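EDTA monooxygenase (EDTA-degrading bacterium BNC1, PDB 5DQP) probably uses reduced flavin, supplied by a partner reductase, and molecular oxygen to oxidise EDTA in the bacterial breakdown of this chelator. Local coordinates at residues A[13-16]-A[21-24]; A[74-79]-A[106-111]; A[128-133]-A[138-143]; A[226-231]-A[417-422]; A[283-288]-A[354-359]. All coordinates share one frame; numbering follows the deposited sequence.

Contact 1 of 5, residues A[13-16]-A[21-24]; sequences NSSG and SWNE
The indole of Trp22 is the flat group here, and Ser15 approaches it obliquely through OG. Beyond the two segments the indole meets the ring of Phe179 of the second subunit, with Pro178 of that subunit packed beside it. The setting is the long loop after strand 7-11, the first strand of the luciferase-like barrel. Residues 13-16 form a type II' beta turn, and Ser21 to Asn23 make a short 3-10 segment. Two serine hydroxyls join them. Ser15 OG donates to Ser21 OG at 2.6 Å, and Ser21 OG is also hydrogen-bonded to Leu18 O. Ser15 takes up a chi1 of 54°, which swings OG across to Ser21 and lets it rest 3.4 Å from Trp22 CB. Trp22 has a similar first torsion (chi1 60°), but the end of its side chain leads away from 13-16, to the subunit interface. Gly16 fits closely: a side chain on it would run into Ser21 CB, and at its backbone angles also into the preceding carbonyl. The carbonyl of Gly16 is held by Arg68 NE, while Arg31 binds the carbonyls of Ser21 and Trp22. Gly16 O itself lies 3.2 Å from Ser21 OG.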
# COMPACT_ATOMS: atom_id res chain seq x y z
N ASN A 13 9.09 -9.45 7.75
CA ASN A 13 7.73 -9.70 8.23
C ASN A 13 7.65 -9.85 9.75
O ASN A 13 8.42 -10.60 10.37
CB ASN A 13 7.18 -10.97 7.59
CG ASN A 13 6.94 -10.80 6.12
OD1 ASN A 13 7.87 -10.82 5.35
ND2 ASN A 13 5.70 -10.65 5.73
N SER A 14 6.66 -9.18 10.34
CA SER A 14 6.12 -9.53 11.66
C SER A 14 7.25 -9.57 12.69
O SER A 14 8.03 -8.61 12.78
CB SER A 14 5.32 -10.82 11.52
OG SER A 14 4.75 -11.19 12.77
N SER A 15 7.37 -10.63 13.50
CA SER A 15 8.28 -10.66 14.63
C SER A 15 9.52 -11.50 14.38
O SER A 15 10.37 -11.62 15.26
CB SER A 15 7.55 -11.19 15.87
OG SER A 15 6.96 -12.45 15.60
N GLY A 16 9.66 -12.05 13.18
CA GLY A 16 10.68 -13.04 12.90
C GLY A 16 10.07 -14.27 12.27
O GLY A 16 8.86 -14.48 12.30
N SER A 21 8.26 -16.23 17.73
CA SER A 21 9.14 -15.07 17.82
C SER A 21 8.45 -13.89 18.47
O SER A 21 9.11 -13.06 19.10
CB SER A 21 9.68 -14.70 16.42
OG SER A 21 8.66 -14.41 15.47
N TRP A 22 7.12 -13.81 18.39
CA TRP A 22 6.49 -12.62 18.96
C TRP A 22 6.43 -12.65 20.48
O TRP A 22 6.09 -11.63 21.09
CB TRP A 22 5.09 -12.41 18.40
CG TRP A 22 4.10 -13.50 18.62
CD1 TRP A 22 4.35 -14.80 19.02
CD2 TRP A 22 2.68 -13.41 18.43
NE1 TRP A 22 3.18 -15.50 19.07
CE2 TRP A 22 2.14 -14.68 18.73
CE3 TRP A 22 1.81 -12.37 18.05
CZ2 TRP A 22 0.76 -14.94 18.65
CZ3 TRP A 22 0.44 -12.64 17.98
CH2 TRP A 22 -0.07 -13.90 18.26
N ASN A 23 6.73 -13.79 21.11
CA ASN A 23 6.90 -13.88 22.55
C ASN A 23 8.37 -13.76 22.99
O ASN A 23 8.65 -13.85 24.18
CB ASN A 23 6.31 -15.20 23.06
CG ASN A 23 4.79 -15.18 23.15
OD1 ASN A 23 4.20 -14.23 23.68
ND2 ASN A 23 4.15 -16.22 22.62
N GLU A 24 9.30 -13.53 22.06
CA GLU A 24 10.73 -13.41 22.33
C GLU A 24 11.14 -11.94 22.36
O GLU A 24 10.31 -11.04 22.18
CB GLU A 24 11.55 -14.17 21.28
CG GLU A 24 11.34 -15.67 21.27
CD GLU A 24 12.00 -16.32 22.44
OE1 GLU A 24 12.69 -15.59 23.19
OE2 GLU A 24 11.85 -17.55 22.60

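Contact 2 of 5, residues A[74-79]-A[106-111]; sequences DPIVLA and ARQIAS
The terminal methyls of Ile76 and Ile109 meet, CD1 of Ile76 to CD1 of Ile109 at 3.8 Å, with the side chains crossing at about a right angle. This is the close part of the contact. Ile76 is stretched out (chi2 178°), which carries its CD1 over to the other helix. Ile109 is folded at the same bond (chi2 -64°), and this turns its CD1 back toward Ile76. Ile109 also packs on Val93 of strand 90-96, on Pro208 and on Trp161, so the apolar side is well covered. The looser side is polar. Gln108 OE1 only brushes Ile76 CD1, at 3.8 Å, and its amide is engaged elsewhere: Gln108 of the second subunit is its partner. Gln108 NE2 of that subunit also binds Asp74 OD2. The other carboxylate oxygen of Asp74 caps helix 75-85. Asp74 OD1 accepts from Val77 N at 3.2 Å on its anti lone pair, and weakly from Ile76 N. On the facing helix Ser111 OG donates to Arg107 O at 2.5 Å. Ser111 OG is bonded as well to Asp74 N of the second subunit. Arg107 makes a salt bridge to Asp57 of that subunit, a predicted FMN-binding residue. Val77 and Leu78 pack on Val112 and Leu115 of the second subunit. Two outer helices of the TIM barrel thus meet through isoleucines and turn both polar and apolar residues to the partner chain, consistent with the helix bundle by which bacterial luciferase subunits pair.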
# COMPACT_ATOMS: atom_id res chain seq x y z
N ASP A 74 -0.94 -5.28 4.90
CA ASP A 74 -0.71 -5.24 3.46
C ASP A 74 0.71 -4.77 3.19
O ASP A 74 1.15 -3.76 3.76
CB ASP A 74 -1.69 -4.31 2.75
CG ASP A 74 -1.49 -4.33 1.24
OD1 ASP A 74 -0.60 -3.59 0.75
OD2 ASP A 74 -2.20 -5.10 0.54
N PRO A 75 1.46 -5.45 2.33
CA PRO A 75 2.89 -5.14 2.19
C PRO A 75 3.16 -3.88 1.39
O PRO A 75 4.14 -3.19 1.66
CB PRO A 75 3.44 -6.39 1.47
CG PRO A 75 2.27 -7.00 0.80
CD PRO A 75 1.10 -6.74 1.71
N ILE A 76 2.30 -3.55 0.42
CA ILE A 76 2.46 -2.30 -0.33
C ILE A 76 2.31 -1.11 0.61
O ILE A 76 3.13 -0.18 0.60
CB ILE A 76 1.46 -2.24 -1.51
CG1 ILE A 76 1.61 -3.48 -2.42
CG2 ILE A 76 1.69 -1.01 -2.36
CD1 ILE A 76 0.61 -3.54 -3.61
N VAL A 77 1.28 -1.13 1.47
CA VAL A 77 1.06 -0.07 2.46
C VAL A 77 2.23 0.02 3.43
O VAL A 77 2.79 1.11 3.67
CB VAL A 77 -0.27 -0.34 3.21
CG1 VAL A 77 -0.40 0.48 4.49
CG2 VAL A 77 -1.45 -0.12 2.27
N LEU A 78 2.64 -1.12 4.01
CA LEU A 78 3.79 -1.12 4.92
C LEU A 78 5.05 -0.58 4.23
O LEU A 78 5.76 0.26 4.78
CB LEU A 78 4.02 -2.54 5.48
CG LEU A 78 5.00 -2.76 6.64
CD1 LEU A 78 4.83 -1.70 7.73
CD2 LEU A 78 4.87 -4.20 7.21
N ALA A 79 5.35 -1.05 3.01
CA ALA A 79 6.55 -0.56 2.34
C ALA A 79 6.49 0.95 2.05
O ALA A 79 7.52 1.64 2.07
CB ALA A 79 6.78 -1.34 1.06
N ALA A 106 -0.51 -2.52 -10.90
CA ALA A 106 0.48 -1.74 -11.66
C ALA A 106 0.65 -0.34 -11.05
O ALA A 106 1.77 0.15 -10.85
CB ALA A 106 0.04 -1.63 -13.13
N ARG A 107 -0.47 0.29 -10.74
CA ARG A 107 -0.51 1.65 -10.26
C ARG A 107 0.03 1.77 -8.83
O ARG A 107 0.71 2.75 -8.49
CB ARG A 107 -1.94 2.14 -10.36
CG ARG A 107 -2.31 3.19 -9.41
CD ARG A 107 -3.74 3.61 -9.61
NE ARG A 107 -3.81 5.05 -9.47
CZ ARG A 107 -4.83 5.70 -8.92
NH1 ARG A 107 -4.80 7.01 -8.84
NH2 ARG A 107 -5.88 5.02 -8.45
N GLN A 108 -0.24 0.77 -7.99
CA GLN A 108 0.21 0.84 -6.61
C GLN A 108 1.71 0.54 -6.48
O GLN A 108 2.42 1.24 -5.76
CB GLN A 108 -0.64 -0.09 -5.75
CG GLN A 108 -2.03 0.44 -5.51
CD GLN A 108 -2.81 -0.42 -4.53
OE1 GLN A 108 -2.51 -1.59 -4.35
NE2 GLN A 108 -3.83 0.17 -3.88
N ILE A 109 2.21 -0.46 -7.21
CA ILE A 109 3.66 -0.68 -7.21
C ILE A 109 4.39 0.51 -7.86
O ILE A 109 5.45 0.93 -7.40
CB ILE A 109 4.02 -2.00 -7.92
CG1 ILE A 109 3.31 -3.19 -7.26
CG2 ILE A 109 5.56 -2.19 -8.01
CD1 ILE A 109 3.72 -3.45 -5.83
N ALA A 110 3.84 1.04 -8.96
CA ALA A 110 4.50 2.16 -9.63
C ALA A 110 4.48 3.41 -8.77
O ALA A 110 5.44 4.19 -8.78
CB ALA A 110 3.85 2.43 -10.99
N SER A 111 3.41 3.61 -8.01
CA SER A 111 3.35 4.75 -7.11
C SER A 111 4.39 4.62 -6.01
O SER A 111 5.07 5.60 -5.69
CB SER A 111 1.96 4.88 -6.46
OG SER A 111 0.92 5.00 -7.41

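Contact 3 of 5, residues A[128-133]-A[138-143]; sequences ANPAVA and AAIATH
Ala133 and Ala138 bring the two backbones together, their CA atoms 5.0 Å apart. Ala138 N donates to Ala133 O at 2.9 Å and ties the loop after helix 130-135 back to the helix. A water bridges the same two segments, donating to Pro130 O at 2.7 Å and, more loosely, to Ala138 O. Asn129 caps the start of the helix: its OD1 accepts from Ala131 N, which sits well above the amide carbonyl plane (51° out of it). Asn129 ND2 is taken by Gln58. All this belongs to the loop that follows strand 120-125 of the luciferase-like barrel and leads into helix 143-161. Thr142 caps that helix through Asn145 N. Next comes His143, predicted to bind FMN, whose ring meets that of Tyr147. Among the side chains Ile140 does most of the touching. Its CD1 presses on Ala133 CB at 3.5 Å and lies 3.7 Å from Asn129 O. With CG1 beside its own backbone N (chi1 -69°), the longer branch lies against the first turn of the helix. CG1 there comes 3.4 Å from Ala128 O and also touches Pro130. An alanine in place of Ile140 is likely to leave Ala133 CB and the Pro130 flank without their apolar cover. Ala133 CB is also close to Ala138 O, at 3.4 Å.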
# COMPACT_ATOMS: atom_id res chain seq x y z
N ALA A 128 -1.90 -20.45 -4.32
CA ALA A 128 -2.38 -21.81 -4.21
C ALA A 128 -3.09 -22.08 -2.89
O ALA A 128 -3.66 -23.16 -2.72
CB ALA A 128 -1.21 -22.79 -4.37
N ASN A 129 -3.10 -21.13 -1.96
CA ASN A 129 -3.74 -21.36 -0.67
C ASN A 129 -5.26 -21.16 -0.81
O ASN A 129 -5.72 -20.04 -1.08
CB ASN A 129 -3.15 -20.42 0.38
CG ASN A 129 -3.68 -20.69 1.78
OD1 ASN A 129 -4.63 -21.46 1.96
ND2 ASN A 129 -3.08 -20.06 2.79
N PRO A 130 -6.07 -22.21 -0.63
CA PRO A 130 -7.53 -22.05 -0.80
C PRO A 130 -8.18 -21.11 0.22
O PRO A 130 -9.28 -20.62 -0.05
CB PRO A 130 -8.07 -23.48 -0.66
CG PRO A 130 -6.98 -24.22 0.10
CD PRO A 130 -5.69 -23.60 -0.31
N ALA A 131 -7.55 -20.88 1.38
CA ALA A 131 -8.04 -19.86 2.30
C ALA A 131 -7.98 -18.46 1.67
O ALA A 131 -8.90 -17.65 1.84
CB ALA A 131 -7.22 -19.89 3.59
N VAL A 132 -6.91 -18.18 0.93
CA VAL A 132 -6.83 -16.92 0.19
C VAL A 132 -7.94 -16.84 -0.84
O VAL A 132 -8.68 -15.85 -0.91
CB VAL A 132 -5.45 -16.78 -0.46
CG1 VAL A 132 -5.43 -15.55 -1.43
CG2 VAL A 132 -4.39 -16.67 0.61
N ALA A 133 -8.08 -17.88 -1.67
CA ALA A 133 -9.08 -17.84 -2.74
C ALA A 133 -10.49 -17.63 -2.20
O ALA A 133 -11.30 -16.97 -2.86
CB ALA A 133 -9.00 -19.12 -3.58
N ALA A 138 -13.52 -17.36 -4.66
CA ALA A 138 -13.10 -18.25 -5.73
C ALA A 138 -12.49 -19.52 -5.16
O ALA A 138 -12.35 -19.71 -3.95
CB ALA A 138 -12.11 -17.54 -6.67
N ALA A 139 -12.14 -20.42 -6.07
CA ALA A 139 -11.36 -21.59 -5.71
C ALA A 139 -10.00 -21.47 -6.39
O ALA A 139 -9.77 -20.61 -7.24
CB ALA A 139 -12.09 -22.88 -6.10
N ILE A 140 -9.06 -22.31 -5.95
CA ILE A 140 -7.74 -22.33 -6.55
C ILE A 140 -7.84 -22.89 -7.97
O ILE A 140 -8.58 -23.84 -8.23
CB ILE A 140 -6.79 -23.15 -5.68
CG1 ILE A 140 -6.54 -22.40 -4.37
CG2 ILE A 140 -5.49 -23.44 -6.41
CD1 ILE A 140 -6.15 -20.94 -4.60
N ALA A 141 -7.12 -22.27 -8.89
CA ALA A 141 -7.01 -22.81 -10.24
C ALA A 141 -5.94 -23.90 -10.28
O ALA A 141 -5.13 -24.06 -9.37
CB ALA A 141 -6.68 -21.69 -11.23
N THR A 142 -5.93 -24.67 -11.37
CA THR A 142 -4.86 -25.63 -11.54
C THR A 142 -3.52 -24.91 -11.65
O THR A 142 -3.45 -23.72 -11.98
CB THR A 142 -5.06 -26.48 -12.79
OG1 THR A 142 -4.97 -25.64 -13.95
CG2 THR A 142 -6.42 -27.19 -12.79
N HIS A 143 -2.45 -25.67 -11.44
CA HIS A 143 -1.09 -25.16 -11.58
C HIS A 143 -0.87 -24.48 -12.94
O HIS A 143 -0.29 -23.39 -13.01
CB HIS A 143 -0.11 -26.32 -11.37
CG HIS A 143 1.33 -25.91 -11.40
ND1 HIS A 143 1.95 -25.31 -10.32
CD2 HIS A 143 2.26 -26.01 -12.37
CE1 HIS A 143 3.21 -25.06 -10.63
NE2 HIS A 143 3.42 -25.48 -11.87
O HOH W 1 -11.18 -21.72 -1.70

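Contact 4 of 5, residues A[226-231]-A[417-422]; sequences FGEIIY and TLRERL
The charged part is a salt bridge between Glu228 and Arg419. Arg419 grips the carboxylate end-on with its two terminal nitrogens. NH1 meets Glu228 OE2 at 2.7 Å, and NH2 meets Glu228 OE1 at 2.9 Å. Both oxygens use their syn lone pairs, and the two flat groups are nearly coplanar, 19° apart. The arginine chain bends at chi3 (-54°), which brings the end of the guanidinium round to the glutamate. Both groups have further partners inside the protein: Glu228 OE1 is bonded to Val210 N, Arg419 NE to Pro207 O, and Arg419 NH1 to Pro425 O. A glutamine in place of Glu228 would probably leave the buried guanidinium charge without its mate and break the paired grip. The apolar part is small. Ile229 CD1 and Leu422 CD1 touch at 3.5 Å, tighter than usual for two methyls, and the side chains cross at about a right angle. Capping is the third kind. Thr417 precedes the helix, and its OG1 accepts from Glu420 N at 3.2 Å. The same hydroxyl donates to Glu420 OE1. In the barrel, strand 229-233 runs between strands 210-213 and 262-271, and Glu228 stands just before its start. The short helix 418-421 lies across this N-terminal end of the strands. Leu422 packs on Tyr7 of strand 7-11, and Arg421 binds the carbonyls of Asp51 and Asp88, just ahead of strands 52-55 and 90-96.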
# COMPACT_ATOMS: atom_id res chain seq x y z
N PHE A 226 10.13 -12.68 -16.93
CA PHE A 226 9.85 -11.49 -16.13
C PHE A 226 10.68 -11.33 -14.87
O PHE A 226 10.73 -10.22 -14.34
CB PHE A 226 8.37 -11.46 -15.75
CG PHE A 226 7.46 -11.37 -16.92
CD1 PHE A 226 7.35 -10.19 -17.63
CD2 PHE A 226 6.73 -12.47 -17.34
CE1 PHE A 226 6.52 -10.09 -18.74
CE2 PHE A 226 5.91 -12.39 -18.44
CZ PHE A 226 5.80 -11.21 -19.14
N GLY A 227 11.30 -12.39 -14.35
CA GLY A 227 11.98 -12.29 -13.07
C GLY A 227 13.36 -11.69 -13.23
O GLY A 227 14.14 -12.11 -14.10
N GLU A 228 13.67 -10.68 -12.42
CA GLU A 228 15.01 -10.12 -12.40
C GLU A 228 15.76 -10.56 -11.18
O GLU A 228 16.99 -10.65 -11.21
CB GLU A 228 14.93 -8.59 -12.44
CG GLU A 228 13.96 -8.16 -13.50
CD GLU A 228 13.82 -6.66 -13.61
OE1 GLU A 228 12.78 -6.12 -13.16
OE2 GLU A 228 14.75 -6.04 -14.16
N ILE A 229 15.03 -10.83 -10.10
CA ILE A 229 15.56 -11.51 -8.93
C ILE A 229 14.76 -12.78 -8.73
O ILE A 229 13.52 -12.78 -8.80
CB ILE A 229 15.52 -10.65 -7.66
CG1 ILE A 229 16.06 -9.25 -7.92
CG2 ILE A 229 16.29 -11.36 -6.55
CD1 ILE A 229 15.94 -8.34 -6.70
N ILE A 230 15.47 -13.87 -8.47
CA ILE A 230 14.87 -15.16 -8.18
C ILE A 230 15.36 -15.59 -6.80
O ILE A 230 16.57 -15.63 -6.55
CB ILE A 230 15.25 -16.20 -9.25
CG1 ILE A 230 15.02 -15.62 -10.66
CG2 ILE A 230 14.53 -17.53 -8.97
CD1 ILE A 230 15.55 -16.50 -11.78
N TYR A 231 14.42 -15.88 -5.91
CA TYR A 231 14.72 -16.50 -4.62
C TYR A 231 14.84 -18.00 -4.80
O TYR A 231 14.08 -18.61 -5.54
CB TYR A 231 13.63 -16.22 -3.60
CG TYR A 231 13.48 -14.78 -3.24
CD1 TYR A 231 14.43 -13.84 -3.64
CD2 TYR A 231 12.41 -14.36 -2.47
CE1 TYR A 231 14.30 -12.51 -3.29
CE2 TYR A 231 12.28 -13.04 -2.09
CZ TYR A 231 13.22 -12.12 -2.50
OH TYR A 231 13.06 -10.80 -2.14
N THR A 417 18.57 4.14 -6.60
CA THR A 417 17.42 3.35 -7.00
C THR A 417 17.77 1.87 -6.91
O THR A 417 18.94 1.49 -7.01
CB THR A 417 16.93 3.74 -8.41
OG1 THR A 417 17.75 3.11 -9.41
CG2 THR A 417 16.97 5.27 -8.59
N LEU A 418 16.75 1.05 -6.67
CA LEU A 418 16.95 -0.39 -6.57
C LEU A 418 17.42 -0.98 -7.90
O LEU A 418 18.38 -1.76 -7.95
CB LEU A 418 15.67 -1.07 -6.07
CG LEU A 418 15.77 -2.57 -5.83
CD1 LEU A 418 16.84 -2.89 -4.77
CD2 LEU A 418 14.40 -3.10 -5.40
N ARG A 419 16.76 -0.62 -9.00
CA ARG A 419 17.21 -1.14 -10.30
C ARG A 419 18.68 -0.83 -10.56
O ARG A 419 19.43 -1.69 -11.05
CB ARG A 419 16.31 -0.60 -11.42
CG ARG A 419 16.79 -0.94 -12.82
CD ARG A 419 15.72 -0.68 -13.89
NE ARG A 419 14.46 -1.37 -13.62
CZ ARG A 419 14.25 -2.67 -13.83
NH1 ARG A 419 15.21 -3.41 -14.34
NH2 ARG A 419 13.08 -3.22 -13.54
N GLU A 420 19.14 0.38 -10.22
CA GLU A 420 20.55 0.70 -10.46
C GLU A 420 21.47 0.08 -9.42
O GLU A 420 22.57 -0.37 -9.75
CB GLU A 420 20.73 2.23 -10.51
CG GLU A 420 19.99 2.86 -11.69
CD GLU A 420 19.92 4.39 -11.65
OE1 GLU A 420 19.67 4.95 -10.56
OE2 GLU A 420 20.09 5.03 -12.72
N ARG A 421 21.05 0.04 -8.15
CA ARG A 421 21.83 -0.66 -7.13
C ARG A 421 22.11 -2.11 -7.52
O ARG A 421 23.23 -2.62 -7.34
CB ARG A 421 21.08 -0.59 -5.79
CG ARG A 421 21.80 -1.30 -4.63
CD ARG A 421 21.18 -0.93 -3.30
NE ARG A 421 21.02 0.51 -3.16
CZ ARG A 421 20.05 1.08 -2.45
NH1 ARG A 421 19.16 0.31 -1.83
NH2 ARG A 421 19.96 2.41 -2.35
N LEU A 422 21.12 -2.79 -8.09
CA LEU A 422 21.23 -4.19 -8.47
C LEU A 422 21.96 -4.41 -9.80
O LEU A 422 22.18 -5.56 -10.17
CB LEU A 422 19.84 -4.82 -8.54
CG LEU A 422 19.17 -4.83 -7.17
CD1 LEU A 422 17.82 -5.49 -7.26
CD2 LEU A 422 20.07 -5.58 -6.21

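Contact 5 of 5, residues A[283-288]-A[354-359]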
# COMPACT_ATOMS: atom_id res chain seq x y z
N ALA A 283 20.08 -25.13 21.41
CA ALA A 283 19.29 -25.82 22.43
C ALA A 283 17.95 -25.12 22.63
O ALA A 283 16.91 -25.78 22.67
CB ALA A 283 20.07 -25.91 23.74
N GLU A 284 17.95 -23.78 22.71
CA GLU A 284 16.70 -23.04 22.82
C GLU A 284 15.78 -23.34 21.64
O GLU A 284 14.58 -23.59 21.81
CB GLU A 284 16.98 -21.54 22.89
CG GLU A 284 17.69 -21.07 24.13
CD GLU A 284 18.19 -19.63 24.00
OE1 GLU A 284 17.79 -18.93 23.02
OE2 GLU A 284 18.99 -19.20 24.86
N TYR A 285 16.32 -23.26 20.42
CA TYR A 285 15.49 -23.52 19.25
C TYR A 285 14.93 -24.94 19.28
O TYR A 285 13.74 -25.15 19.00
CB TYR A 285 16.32 -23.28 17.99
CG TYR A 285 15.73 -23.86 16.74
CD1 TYR A 285 14.70 -23.23 16.07
CD2 TYR A 285 16.23 -25.04 16.20
CE1 TYR A 285 14.17 -23.76 14.91
CE2 TYR A 285 15.71 -25.57 15.05
CZ TYR A 285 14.68 -24.93 14.41
OH TYR A 285 14.16 -25.45 13.27
N GLU A 286 15.76 -25.92 19.63
CA GLU A 286 15.29 -27.30 19.66
C GLU A 286 14.29 -27.52 20.79
O GLU A 286 13.31 -28.24 20.63
CB GLU A 286 16.48 -28.25 19.77
CG GLU A 286 17.38 -28.19 18.53
CD GLU A 286 17.51 -29.52 17.80
OE1 GLU A 286 16.73 -30.45 18.09
OE2 GLU A 286 18.40 -29.62 16.92
N ALA A 287 14.52 -26.88 21.94
CA ALA A 287 13.53 -26.93 23.02
C ALA A 287 12.19 -26.34 22.60
O ALA A 287 11.19 -26.55 23.31
CB ALA A 287 14.08 -26.21 24.25
N GLY A 288 12.12 -25.64 21.47
CA GLY A 288 10.86 -25.19 20.92
C GLY A 288 10.28 -26.10 19.86
O GLY A 288 9.32 -25.72 19.19
N ARG A 354 20.93 -28.43 9.63
CA ARG A 354 21.32 -27.70 8.42
C ARG A 354 20.16 -27.51 7.46
O ARG A 354 20.12 -26.53 6.71
CB ARG A 354 22.48 -28.44 7.75
CG ARG A 354 22.66 -28.19 6.27
CD ARG A 354 23.16 -26.77 5.97
NE ARG A 354 23.55 -26.65 4.56
CZ ARG A 354 22.71 -26.32 3.58
NH1 ARG A 354 21.44 -26.05 3.87
NH2 ARG A 354 23.14 -26.24 2.33
N MET A 355 19.20 -28.45 7.44
CA MET A 355 18.06 -28.32 6.54
C MET A 355 17.09 -27.26 7.03
O MET A 355 16.39 -26.65 6.22
CB MET A 355 17.34 -29.67 6.39
CG MET A 355 18.16 -30.76 5.70
SD MET A 355 18.95 -30.18 4.17
CE MET A 355 17.56 -30.05 3.05
N ARG A 356 17.05 -27.01 8.33
CA ARG A 356 16.19 -25.99 8.92
C ARG A 356 16.85 -24.60 8.95
O ARG A 356 16.22 -23.61 8.56
CB ARG A 356 15.78 -26.42 10.32
CG ARG A 356 15.22 -27.85 10.40
CD ARG A 356 15.07 -28.31 11.86
NE ARG A 356 13.87 -27.77 12.49
CZ ARG A 356 12.71 -28.42 12.58
NH1 ARG A 356 12.58 -29.65 12.11
NH2 ARG A 356 11.67 -27.83 13.16
N LEU A 357 18.10 -24.51 9.39
CA LEU A 357 18.75 -23.21 9.53
C LEU A 357 20.27 -23.35 9.42
O LEU A 357 20.81 -24.45 9.31
CB LEU A 357 18.33 -22.55 10.85
CG LEU A 357 18.41 -23.40 12.11
CD1 LEU A 357 19.85 -23.66 12.45
CD2 LEU A 357 17.70 -22.73 13.31
N ILE A 358 20.95 -22.22 9.41
CA ILE A 358 22.40 -22.17 9.33
C ILE A 358 22.89 -21.63 10.67
O ILE A 358 22.86 -20.42 10.93
CB ILE A 358 22.89 -21.30 8.16
CG1 ILE A 358 22.39 -21.82 6.80
CG2 ILE A 358 24.41 -21.25 8.17
CD1 ILE A 358 23.00 -23.16 6.38
N ALA A 359 23.31 -22.52 11.56
CA ALA A 359 23.82 -22.11 12.86
C ALA A 359 25.34 -21.99 12.80
O ALA A 359 26.00 -22.81 12.17
CB ALA A 359 23.40 -23.11 13.93
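Tyr285 lays one face of its ring over Leu357. Leu357 CD2 stands almost straight above the ring centre, 3.8 Å from the centroid and 6° off the normal, a clear CH-pi contact. The two side chains come from opposite directions. A chi1 of 164° carries the ring of Tyr285 away from the backbone N and out from helix 275-287, toward the residues that lead into strand 358-360. Leu357 is backed by Val268 and Leu270 of strand 262-271, so the ring rests on the flank of the barrel. Leu18 touches Tyr285 as well. The hydroxyl end of the ring has a different partner. Arg356 NE donates to Tyr285 OH at 2.5 Å, nearly straight (170°); so short a length is doubtful, and probably less reliable than the direction. The arginine chain bends at chi3, and its CD follows close by, 3.3 Å from Tyr285 OH. The guanidinium does not stack on the ring; the planes are 61° apart and the meeting is at their edges. Arg295 brings a second positive charge close to Arg356 NH1. The tyrosine thus pairs an apolar face with a polar tip. Its hydroxyl oxygen accepts from a positively charged group, which may polarise it.

Overall arrangement
Contacts 1, 2 and 4 are buried, contact 5 is partly so, and contact 3 lies at the surface. Contact 4 is the nearest to the middle of the chain and lies at the N-terminal end of the barrel strands. It and contact 5 reach the same parallel sheet, but from opposite sides of the chain's centre. Contacts 1 and 2 both extend to the second subunit, through an aromatic ring in one and polar and apolar helix residues in the other. Contact 3 alone contains a residue predicted to bind FMN. The chemistry differs with place: a paired salt bridge in contact 4, methyl packing in contact 2, hydroxyls in contact 1, backbone and water in contact 3, CH-pi and an arginine-to-phenol bond in contact 5.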